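Local structure of capsule biosynthesis protein capD (Bacillus anthracis, 3G9K) at residues Gly242-Lys254 and Pro296-Met308. The protein cleaves the poly-gamma-D-glutamate capsule of the anthrax bacillus and, as a transpeptidase, joins it by an amide bond to peptidoglycan. Residues are numbered along the deposited sequence; the frame is centred on the assembly and turned at random.
Sequences GVTLLQMLKLAEK and PNKMVSDKYISTM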
# COMPACT_ATOMS: atom_id res chain seq x y z
N GLY A 242 -9.50 5.60 -4.36
CA GLY A 242 -8.93 6.60 -5.25
C GLY A 242 -9.88 7.75 -5.54
O GLY A 242 -9.43 8.88 -5.67
N VAL A 243 -11.17 7.48 -5.64
CA VAL A 243 -12.16 8.59 -5.81
C VAL A 243 -12.04 9.63 -4.67
O VAL A 243 -11.97 10.84 -4.92
CB VAL A 243 -13.61 8.08 -5.91
CG1 VAL A 243 -14.59 9.27 -5.81
CG2 VAL A 243 -13.84 7.28 -7.22
N THR A 244 -11.99 9.16 -3.44
CA THR A 244 -11.88 10.04 -2.28
C THR A 244 -10.60 10.86 -2.32
O THR A 244 -10.62 12.04 -2.04
CB THR A 244 -11.94 9.23 -0.98
OG1 THR A 244 -13.16 8.48 -0.95
CG2 THR A 244 -11.89 10.13 0.25
N LEU A 245 -9.48 10.23 -2.68
CA LEU A 245 -8.21 10.94 -2.73
C LEU A 245 -8.23 12.03 -3.79
O LEU A 245 -7.84 13.17 -3.52
CB LEU A 245 -7.07 9.95 -3.04
CG LEU A 245 -5.73 10.54 -3.45
CD1 LEU A 245 -5.20 11.59 -2.46
CD2 LEU A 245 -4.74 9.37 -3.62
N LEU A 246 -8.75 11.71 -4.97
CA LEU A 246 -8.80 12.67 -6.07
C LEU A 246 -9.79 13.85 -5.85
O LEU A 246 -9.51 14.98 -6.21
CB LEU A 246 -9.18 11.96 -7.37
CG LEU A 246 -8.44 12.33 -8.66
CD1 LEU A 246 -9.18 11.79 -9.88
CD2 LEU A 246 -8.06 13.78 -8.78
N GLN A 247 -10.95 13.54 -5.30
CA GLN A 247 -11.85 14.57 -4.79
C GLN A 247 -11.16 15.56 -3.83
O GLN A 247 -11.30 16.79 -3.98
CB GLN A 247 -13.03 13.93 -4.06
CG GLN A 247 -14.01 13.22 -4.97
CD GLN A 247 -15.09 12.47 -4.22
OE1 GLN A 247 -14.95 12.19 -3.02
NE2 GLN A 247 -16.20 12.15 -4.92
N MSE A 248 -10.45 15.02 -2.87
CA MSE A 248 -9.72 15.84 -1.91
C MSE A 248 -8.62 16.68 -2.55
O MSE A 248 -8.44 17.85 -2.20
CB MSE A 248 -9.14 14.97 -0.79
CG MSE A 248 -10.16 14.47 0.21
SE MSE A 248 -9.44 13.41 1.64
CE MSE A 248 -8.16 14.64 2.37
N LEU A 249 -7.86 16.08 -3.47
CA LEU A 249 -6.85 16.82 -4.22
C LEU A 249 -7.51 17.97 -5.00
O LEU A 249 -7.01 19.08 -4.98
CB LEU A 249 -6.09 15.91 -5.19
CG LEU A 249 -5.15 14.86 -4.58
CD1 LEU A 249 -4.69 13.89 -5.67
CD2 LEU A 249 -3.91 15.49 -3.87
N LYS A 250 -8.61 17.66 -5.69
CA LYS A 250 -9.31 18.65 -6.51
C LYS A 250 -9.96 19.75 -5.65
O LYS A 250 -9.84 20.94 -5.97
CB LYS A 250 -10.31 17.98 -7.43
CG LYS A 250 -9.67 17.17 -8.53
CD LYS A 250 -10.71 16.58 -9.46
CE LYS A 250 -11.27 17.65 -10.41
NZ LYS A 250 -10.34 18.00 -11.53
N LEU A 251 -10.61 19.36 -4.56
CA LEU A 251 -11.06 20.30 -3.53
C LEU A 251 -9.94 21.22 -2.99
O LEU A 251 -10.15 22.42 -2.83
CB LEU A 251 -11.74 19.55 -2.38
CG LEU A 251 -13.18 19.05 -2.66
CD1 LEU A 251 -13.65 17.99 -1.65
CD2 LEU A 251 -14.13 20.27 -2.66
N ALA A 252 -8.75 20.67 -2.70
CA ALA A 252 -7.63 21.47 -2.19
C ALA A 252 -7.09 22.44 -3.24
O ALA A 252 -6.73 23.57 -2.92
CB ALA A 252 -6.52 20.55 -1.64
N GLU A 253 -7.04 22.00 -4.49
CA GLU A 253 -6.71 22.87 -5.61
C GLU A 253 -7.68 24.07 -5.72
O GLU A 253 -7.26 25.22 -5.78
CB GLU A 253 -6.74 22.09 -6.93
CG GLU A 253 -6.57 22.96 -8.17
CD GLU A 253 -6.31 22.17 -9.43
OE1 GLU A 253 -6.63 20.95 -9.48
OE2 GLU A 253 -5.79 22.80 -10.38
N LYS A 254 -8.98 23.76 -5.75
CA LYS A 254 -10.03 24.77 -6.00
C LYS A 254 -10.13 25.76 -4.86
O LYS A 254 -10.33 26.95 -5.06
CB LYS A 254 -11.39 24.09 -6.15
CG LYS A 254 -12.45 25.03 -6.66
CD LYS A 254 -13.75 24.34 -6.97
CE LYS A 254 -14.77 25.37 -7.53
NZ LYS A 254 -16.14 24.99 -7.13
N PRO A 296 -17.27 6.06 -11.42
CA PRO A 296 -16.27 6.74 -10.58
C PRO A 296 -15.62 7.94 -11.29
O PRO A 296 -15.24 8.89 -10.63
CB PRO A 296 -15.24 5.65 -10.27
CG PRO A 296 -15.62 4.45 -11.05
CD PRO A 296 -16.84 4.71 -11.84
N ASN A 297 -15.50 7.90 -12.61
CA ASN A 297 -14.95 9.04 -13.34
C ASN A 297 -15.80 10.30 -13.21
O ASN A 297 -15.29 11.42 -13.20
CB ASN A 297 -14.79 8.71 -14.82
CG ASN A 297 -13.65 7.76 -15.09
OD1 ASN A 297 -12.91 7.36 -14.19
ND2 ASN A 297 -13.49 7.40 -16.36
N LYS A 298 -17.11 10.09 -13.10
CA LYS A 298 -18.04 11.17 -12.92
C LYS A 298 -17.97 11.68 -11.47
O LYS A 298 -18.19 12.86 -11.22
CB LYS A 298 -19.46 10.71 -13.31
CG LYS A 298 -19.54 10.26 -14.79
CD LYS A 298 -20.92 9.70 -15.21
CE LYS A 298 -20.88 9.09 -16.63
NZ LYS A 298 -21.85 9.74 -17.59
N MSE A 299 -17.60 10.84 -10.56
CA MSE A 299 -17.46 11.24 -9.16
C MSE A 299 -16.20 12.09 -8.88
O MSE A 299 -16.06 12.66 -7.81
CB MSE A 299 -17.48 10.02 -8.25
CG MSE A 299 -18.81 9.30 -8.20
SE MSE A 299 -18.75 7.86 -6.88
CE MSE A 299 -19.01 8.92 -5.27
N VAL A 300 -15.27 12.15 -9.82
CA VAL A 300 -14.02 12.95 -9.69
C VAL A 300 -13.95 14.09 -10.73
O VAL A 300 -12.90 14.76 -10.90
CB VAL A 300 -12.78 12.03 -9.81
CG1 VAL A 300 -12.79 11.00 -8.69
CG2 VAL A 300 -12.79 11.34 -11.16
N SER A 301 -15.06 14.31 -11.43
CA SER A 301 -15.17 15.34 -12.47
C SER A 301 -15.25 16.73 -11.85
O SER A 301 -15.78 16.90 -10.74
CB SER A 301 -16.44 15.09 -13.32
OG SER A 301 -17.62 15.30 -12.55
N ASP A 302 -14.76 17.73 -12.57
CA ASP A 302 -14.86 19.12 -12.10
C ASP A 302 -16.29 19.49 -11.67
O ASP A 302 -16.48 20.19 -10.67
CB ASP A 302 -14.40 20.11 -13.18
CG ASP A 302 -12.90 20.08 -13.40
OD1 ASP A 302 -12.16 19.86 -12.43
OD2 ASP A 302 -12.46 20.31 -14.56
N LYS A 303 -17.28 18.99 -12.40
CA LYS A 303 -18.68 19.33 -12.11
C LYS A 303 -19.19 18.64 -10.85
O LYS A 303 -19.96 19.22 -10.09
CB LYS A 303 -19.58 19.03 -13.32
CG LYS A 303 -19.68 20.20 -14.34
CD LYS A 303 -21.06 20.25 -14.99
CE LYS A 303 -21.14 21.23 -16.18
NZ LYS A 303 -22.56 21.51 -16.59
N TYR A 304 -18.75 17.41 -10.62
CA TYR A 304 -19.11 16.73 -9.37
C TYR A 304 -18.47 17.44 -8.18
O TYR A 304 -19.14 17.68 -7.18
CB TYR A 304 -18.71 15.26 -9.39
CG TYR A 304 -19.29 14.47 -8.24
CD1 TYR A 304 -20.47 13.77 -8.39
CD2 TYR A 304 -18.67 14.45 -7.00
CE1 TYR A 304 -21.01 13.05 -7.35
CE2 TYR A 304 -19.20 13.75 -5.95
CZ TYR A 304 -20.37 13.05 -6.12
OH TYR A 304 -20.91 12.33 -5.07
N ILE A 305 -17.17 17.75 -8.29
CA ILE A 305 -16.45 18.48 -7.24
C ILE A 305 -17.12 19.85 -6.97
O ILE A 305 -17.22 20.27 -5.81
CB ILE A 305 -14.92 18.66 -7.57
CG1 ILE A 305 -14.10 17.44 -7.09
CG2 ILE A 305 -14.34 19.88 -6.86
CD1 ILE A 305 -14.49 16.14 -7.74
N SER A 306 -17.57 20.52 -8.04
CA SER A 306 -18.38 21.76 -7.95
C SER A 306 -19.53 21.66 -6.98
O SER A 306 -19.78 22.59 -6.19
CB SER A 306 -18.99 22.12 -9.31
OG SER A 306 -18.06 22.78 -10.13
N THR A 307 -20.25 20.56 -7.01
CA THR A 307 -21.43 20.36 -6.18
C THR A 307 -21.19 19.76 -4.81
O THR A 307 -22.11 19.47 -4.10
CB THR A 307 -22.46 19.51 -6.92
OG1 THR A 307 -21.91 18.24 -7.22
CG2 THR A 307 -22.81 20.14 -8.20
N MSE A 308 -20.01 19.51 -4.42
CA MSE A 308 -19.68 18.84 -3.17
C MSE A 308 -19.77 19.77 -1.96
O MSE A 308 -19.18 20.85 -1.96
CB MSE A 308 -18.29 18.20 -3.25
CG MSE A 308 -18.18 17.10 -4.28
SE MSE A 308 -16.53 16.07 -4.08
CE MSE A 308 -16.99 15.15 -2.46
O HOH W 1 -11.05 15.30 -12.65
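Val300 is pressed against the first turns of helix 242-254 by its two methyls and CB. Its CG1 lies 3.8 Å from Val243 CG1, while its CB meets Leu246 CD1 at 3.6 Å, Leu246 and Val300 crossing nearly at right angles. Short branched side chains suit this place, where the CA atoms of Gln247 and Val300 are 5.6 Å apart. Val243 fits by its fork: CG1 runs anti to the backbone N (chi1 169°) and reaches Met299 CB, leaving CG2 to touch the Pro296 ring. Farther along, Ile305 lays CG1 against Lys250 CB, and the selenium of selenomethionine Met308 rests near Leu251 CD1 and the Gln247 stem.

Residues 296-308 form a weakly bonded turn, 296-299, and helix 302-306, joined through Val300 and Ser301; helix 302-306 crosses helix 242-254 at -74°. In this larger, N-terminal chain of the two made from one gamma-glutamyltransferase-family precursor (Ntn hydrolase clan), they lie over a helix whose other sides meet helix 264-284, strand 219-228 and the second chain. Ser301 N-caps helix 302-306, its small hydroxyl both accepting from Tyr304 N and donating to Lys298 O.

Polar groups cross the seam at Gln247 and Lys250. Gln247, extended, offers an amide N-H to a main-chain carbonyl: NE2 reaches Met299 O at 2.9 Å, nearly straight (168°), the acceptor close to the amide plane. That plane is nearly parallel to the Tyr304 ring, NE2 nearing CE2 obliquely; the Tyr304 hydroxyl bonds Asp281. Lys250 combines a long apolar stem with a charged end: CD passes 3.2 Å from Val300 O, then two bends bring NZ to Asp302 OD1 at 2.8 Å, from above the carboxylate plane, a salt bridge. NZ also bonds Asn227 O and a water whose oxygen lies 2.6 Å from Val300 O, to which it donates.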